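Local coordinates for biofilm-associated surface protein (PDB 7C7U), which is a cell wall-anchored surface protein involved in biofilm formation, probably by a functional amyloid switch that calcium binding may modulate, at residues Leu158-Val169 against Ser181-Asp192. Sequence-based numbering, arbitrary orientation.
With CA (calcium ion), chain C.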
loop_
_atom_site.group_PDB
_atom_site.type_symbol
_atom_site.label_atom_id
_atom_site.label_comp_id
_atom_site.label_asym_id
_atom_site.label_seq_id
_atom_site.Cartn_x
_atom_site.Cartn_y
_atom_site.Cartn_z
ATOM N N LEU A 158 11.517 -24.160 4.869
ATOM C CA LEU A 158 11.798 -23.018 5.731
ATOM C C LEU A 158 13.101 -22.333 5.378
ATOM O O LEU A 158 13.422 -21.319 5.990
ATOM C CB LEU A 158 11.822 -23.462 7.199
ATOM C CG LEU A 158 10.488 -23.953 7.772
ATOM C CD1 LEU A 158 10.688 -24.563 9.150
ATOM C CD2 LEU A 158 9.499 -22.826 7.841
ATOM N N SER A 159 13.875 -22.857 4.433
ATOM C CA SER A 159 14.980 -22.074 3.899
ATOM C C SER A 159 14.486 -20.992 2.941
ATOM O O SER A 159 15.099 -19.921 2.856
ATOM C CB SER A 159 15.991 -22.993 3.204
ATOM O OG SER A 159 17.185 -22.296 2.870
ATOM N N ASN A 160 13.365 -21.224 2.254
ATOM C CA ASN A 160 12.862 -20.258 1.282
ATOM C C ASN A 160 11.691 -19.438 1.800
ATOM O O ASN A 160 11.627 -18.230 1.553
ATOM C CB ASN A 160 12.450 -20.982 -0.003
ATOM C CG ASN A 160 13.632 -21.599 -0.717
ATOM O OD1 ASN A 160 13.568 -22.742 -1.168
ATOM N ND2 ASN A 160 14.729 -20.847 -0.810
ATOM N N ASN A 161 10.770 -20.056 2.519
ATOM C CA ASN A 161 9.632 -19.378 3.130
ATOM C C ASN A 161 9.903 -19.317 4.637
ATOM O O ASN A 161 9.726 -20.314 5.334
ATOM C CB ASN A 161 8.355 -20.146 2.824
ATOM C CG ASN A 161 7.108 -19.450 3.324
ATOM O OD1 ASN A 161 7.174 -18.499 4.115
ATOM N ND2 ASN A 161 5.948 -19.937 2.872
ATOM N N LYS A 162 10.283 -18.140 5.140
ATOM C CA LYS A 162 10.628 -18.010 6.558
ATOM C C LYS A 162 9.364 -17.885 7.399
ATOM O O LYS A 162 8.269 -17.681 6.889
ATOM C CB LYS A 162 11.520 -16.793 6.814
ATOM C CG LYS A 162 12.745 -16.676 5.929
ATOM C CD LYS A 162 13.646 -17.866 6.127
ATOM C CE LYS A 162 14.997 -17.645 5.455
ATOM N NZ LYS A 162 15.747 -18.929 5.483
ATOM N N LEU A 163 9.513 -18.025 8.713
ATOM C CA LEU A 163 8.414 -17.718 9.629
ATOM C C LEU A 163 8.554 -16.254 10.002
ATOM O O LEU A 163 9.356 -15.903 10.874
ATOM C CB LEU A 163 8.432 -18.631 10.851
ATOM C CG LEU A 163 8.407 -20.121 10.498
ATOM C CD1 LEU A 163 8.890 -20.957 11.678
ATOM C CD2 LEU A 163 7.013 -20.541 10.046
ATOM N N ASN A 164 7.790 -15.389 9.330
ATOM C CA ASN A 164 8.017 -13.947 9.427
ATOM C C ASN A 164 7.361 -13.355 10.671
ATOM O O ASN A 164 6.385 -13.892 11.213
ATOM C CB ASN A 164 7.490 -13.225 8.177
ATOM C CG ASN A 164 7.925 -13.915 6.895
ATOM O OD1 ASN A 164 7.207 -14.751 6.368
ATOM N ND2 ASN A 164 9.120 -13.606 6.422
ATOM N N HIS A 165 7.920 -12.233 11.130
ATOM C CA HIS A 165 7.276 -11.446 12.167
ATOM C C HIS A 165 7.433 -9.972 11.835
ATOM O O HIS A 165 8.332 -9.568 11.094
ATOM C CB HIS A 165 7.812 -11.759 13.597
ATOM C CG HIS A 165 9.305 -11.708 13.755
ATOM N ND1 HIS A 165 10.023 -10.534 13.730
ATOM C CD2 HIS A 165 10.208 -12.691 14.013
ATOM C CE1 HIS A 165 11.301 -10.788 13.943
ATOM N NE2 HIS A 165 11.443 -12.093 14.114
ATOM N N GLN A 166 6.517 -9.180 12.359
ATOM C CA GLN A 166 6.586 -7.738 12.225
ATOM C C GLN A 166 6.039 -7.111 13.494
ATOM O O GLN A 166 5.104 -7.632 14.100
ATOM C CB GLN A 166 5.780 -7.272 10.989
ATOM C CG GLN A 166 5.890 -5.800 10.670
ATOM C CD GLN A 166 4.893 -5.387 9.598
ATOM O OE1 GLN A 166 3.735 -5.808 9.629
ATOM N NE2 GLN A 166 5.334 -4.568 8.651
ATOM N N VAL A 167 6.619 -5.980 13.884
ATOM C CA VAL A 167 6.166 -5.232 15.044
ATOM C C VAL A 167 6.153 -3.755 14.656
ATOM O O VAL A 167 6.980 -3.296 13.859
ATOM C CB VAL A 167 7.052 -5.526 16.288
ATOM C CG1 VAL A 167 8.466 -4.973 16.113
ATOM C CG2 VAL A 167 6.415 -4.996 17.543
ATOM N N PHE A 168 5.185 -3.022 15.184
ATOM C CA PHE A 168 5.103 -1.591 14.924
ATOM C C PHE A 168 4.118 -0.973 15.905
ATOM O O PHE A 168 3.345 -1.669 16.574
ATOM C CB PHE A 168 4.671 -1.297 13.477
ATOM C CG PHE A 168 3.417 -2.018 13.054
ATOM C CD1 PHE A 168 3.484 -3.323 12.571
ATOM C CD2 PHE A 168 2.175 -1.385 13.092
ATOM C CE1 PHE A 168 2.337 -3.999 12.166
ATOM C CE2 PHE A 168 1.019 -2.050 12.671
ATOM C CZ PHE A 168 1.103 -3.361 12.214
ATOM N N VAL A 169 4.167 0.350 15.976
ATOM C CA VAL A 169 3.166 1.141 16.673
ATOM C C VAL A 169 2.084 1.520 15.665
ATOM O O VAL A 169 2.388 1.998 14.566
ATOM C CB VAL A 169 3.799 2.392 17.310
ATOM C CG1 VAL A 169 2.733 3.304 17.906
ATOM C CG2 VAL A 169 4.809 1.986 18.378
ATOM N N SER A 181 8.477 3.505 13.650
ATOM C CA SER A 181 8.382 2.471 14.672
ATOM C C SER A 181 8.573 1.062 14.123
ATOM O O SER A 181 8.758 0.128 14.912
ATOM C CB SER A 181 7.023 2.540 15.364
ATOM O OG SER A 181 6.015 2.024 14.522
ATOM N N GLU A 182 8.552 0.902 12.804
ATOM C CA GLU A 182 8.369 -0.400 12.184
ATOM C C GLU A 182 9.642 -1.235 12.227
ATOM O O GLU A 182 10.744 -0.764 11.919
ATOM C CB GLU A 182 7.904 -0.230 10.738
ATOM C CG GLU A 182 7.569 -1.542 10.052
ATOM C CD GLU A 182 7.787 -1.499 8.550
ATOM O OE1 GLU A 182 7.629 -0.410 7.947
ATOM O OE2 GLU A 182 8.114 -2.565 7.976
ATOM N N SER A 183 9.476 -2.499 12.586
ATOM C CA SER A 183 10.568 -3.442 12.529
ATOM C C SER A 183 10.005 -4.783 12.104
ATOM O O SER A 183 8.828 -5.061 12.312
ATOM C CB SER A 183 11.244 -3.568 13.892
ATOM O OG SER A 183 12.561 -4.032 13.761
ATOM N N SER A 184 10.852 -5.615 11.512
ATOM C CA SER A 184 10.401 -6.921 11.034
ATOM C C SER A 184 11.544 -7.913 11.216
ATOM O O SER A 184 12.564 -7.596 11.835
ATOM C CB SER A 184 9.913 -6.855 9.579
ATOM O OG SER A 184 10.927 -6.404 8.676
ATOM N N GLY A 185 11.363 -9.118 10.681
ATOM C CA GLY A 185 12.350 -10.181 10.771
ATOM C C GLY A 185 11.716 -11.548 10.554
ATOM O O GLY A 185 10.610 -11.669 10.023
ATOM N N TYR A 186 12.445 -12.582 10.972
ATOM C CA TYR A 186 11.896 -13.919 10.906
ATOM C C TYR A 186 12.548 -14.752 11.992
ATOM O O TYR A 186 13.685 -14.483 12.384
ATOM C CB TYR A 186 12.093 -14.571 9.530
ATOM C CG TYR A 186 13.522 -14.611 9.020
ATOM C CD1 TYR A 186 14.334 -15.725 9.247
ATOM C CD2 TYR A 186 14.047 -13.568 8.280
ATOM C CE1 TYR A 186 15.632 -15.773 8.761
ATOM C CE2 TYR A 186 15.342 -13.612 7.781
ATOM C CZ TYR A 186 16.130 -14.721 8.040
ATOM O OH TYR A 186 17.419 -14.776 7.563
ATOM N N PHE A 187 11.799 -15.744 12.481
ATOM C CA PHE A 187 12.298 -16.669 13.493
ATOM C C PHE A 187 13.358 -17.572 12.896
ATOM O O PHE A 187 13.236 -18.028 11.756
ATOM C CB PHE A 187 11.167 -17.528 14.037
ATOM C CG PHE A 187 10.130 -16.764 14.789
ATOM C CD1 PHE A 187 10.317 -16.448 16.130
ATOM C CD2 PHE A 187 8.940 -16.391 14.165
ATOM C CE1 PHE A 187 9.339 -15.756 16.829
ATOM C CE2 PHE A 187 7.963 -15.708 14.857
ATOM C CZ PHE A 187 8.166 -15.370 16.189
ATOM N N LEU A 188 14.402 -17.842 13.668
ATOM C CA LEU A 188 15.469 -18.708 13.202
ATOM C C LEU A 188 15.098 -20.153 13.499
ATOM O O LEU A 188 14.641 -20.466 14.605
ATOM C CB LEU A 188 16.802 -18.347 13.859
ATOM C CG LEU A 188 17.301 -16.929 13.598
ATOM C CD1 LEU A 188 18.664 -16.669 14.207
ATOM C CD2 LEU A 188 17.306 -16.626 12.097
ATOM N N THR A 189 15.245 -21.012 12.501
ATOM C CA THR A 189 15.033 -22.448 12.645
ATOM C C THR A 189 16.304 -23.174 12.248
ATOM O O THR A 189 17.286 -22.560 11.811
ATOM C CB THR A 189 13.873 -22.948 11.772
ATOM O OG1 THR A 189 14.272 -22.931 10.394
ATOM C CG2 THR A 189 12.614 -22.123 11.981
ATOM N N LYS A 190 16.250 -24.512 12.325
ATOM C CA LYS A 190 17.372 -25.300 11.839
ATOM C C LYS A 190 17.674 -25.037 10.373
ATOM O O LYS A 190 18.812 -25.256 9.948
ATOM C CB LYS A 190 17.109 -26.802 12.059
ATOM C CG LYS A 190 17.067 -27.198 13.534
ATOM C CD LYS A 190 16.674 -28.665 13.736
ATOM C CE LYS A 190 17.071 -29.117 15.141
ATOM N NZ LYS A 190 16.554 -30.474 15.475
ATOM N N ALA A 191 16.695 -24.535 9.597
ATOM C CA ALA A 191 16.954 -24.223 8.194
ATOM C C ALA A 191 17.944 -23.074 8.050
ATOM O O ALA A 191 18.687 -23.009 7.064
ATOM C CB ALA A 191 15.638 -23.882 7.478
ATOM N N ASP A 192 17.984 -22.178 9.027
ATOM C CA ASP A 192 18.869 -21.012 8.994
ATOM C C ASP A 192 20.236 -21.365 9.579
ATOM O O ASP A 192 20.728 -20.759 10.528
ATOM C CB ASP A 192 18.196 -19.861 9.734
ATOM C CG ASP A 192 16.815 -19.576 9.170
ATOM O OD1 ASP A 192 16.775 -19.233 7.985
ATOM O OD2 ASP A 192 15.780 -19.735 9.868
HETATM CA CA CA C . 6.337 -17.072 5.756
HETATM O O HOH W 1 13.753 -20.842 8.706
HETATM O O HOH W 2 17.964 -20.663 4.974
HETATM O O HOH W 3 11.862 -18.828 9.748
HETATM O O HOH W 4 14.118 -12.990 14.931
HETATM O O HOH W 5 5.094 -19.061 6.221
HETATM O O HOH W 6 6.441 -15.673 3.800
#
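Antiparallel strands 163-169 and 183-187 pair beside a calcium site. Val167 and Ser183 exchange two backbone bonds; further along, His165 N gives a straight bond to Gly185 O (3.0 Å). With CG between its backbone N and carbonyl carbon (chi1 51°), His165 lays the imidazole over the neighbouring strand: Gly185 C lies beneath the ring centre, 3.5 Å from its plane. The same ring turns its CD2 edge onto the face of Phe187, a T-shaped pair with planes 77° apart. On the sheet face where Tyr186 lies, Lys162 from the preceding loop runs alongside its ring, CG over the ring face, offset toward the rim, in a CH-pi contact 3.9 Å from the centroid. A bend at chi2 (-61°) carries the ammonium on to Asp192, where NZ meets OD1 at 2.7 Å in a salt bridge; Ser159 O takes a second bond from NZ. Asp192 OD2 accepts from Thr189 N, so both carboxylate oxygens are held. Lys162 O, Asn161 OD1 and Asn164 OD1 bind the calcium ion with Asp77 and two waters. Strand 70-76 pairs with the far side of 163-169, Phe37 and Pro39 of strand 36-39 touch Phe187, and Thr363 of strand 359-369 touches Lys162 and Tyr186.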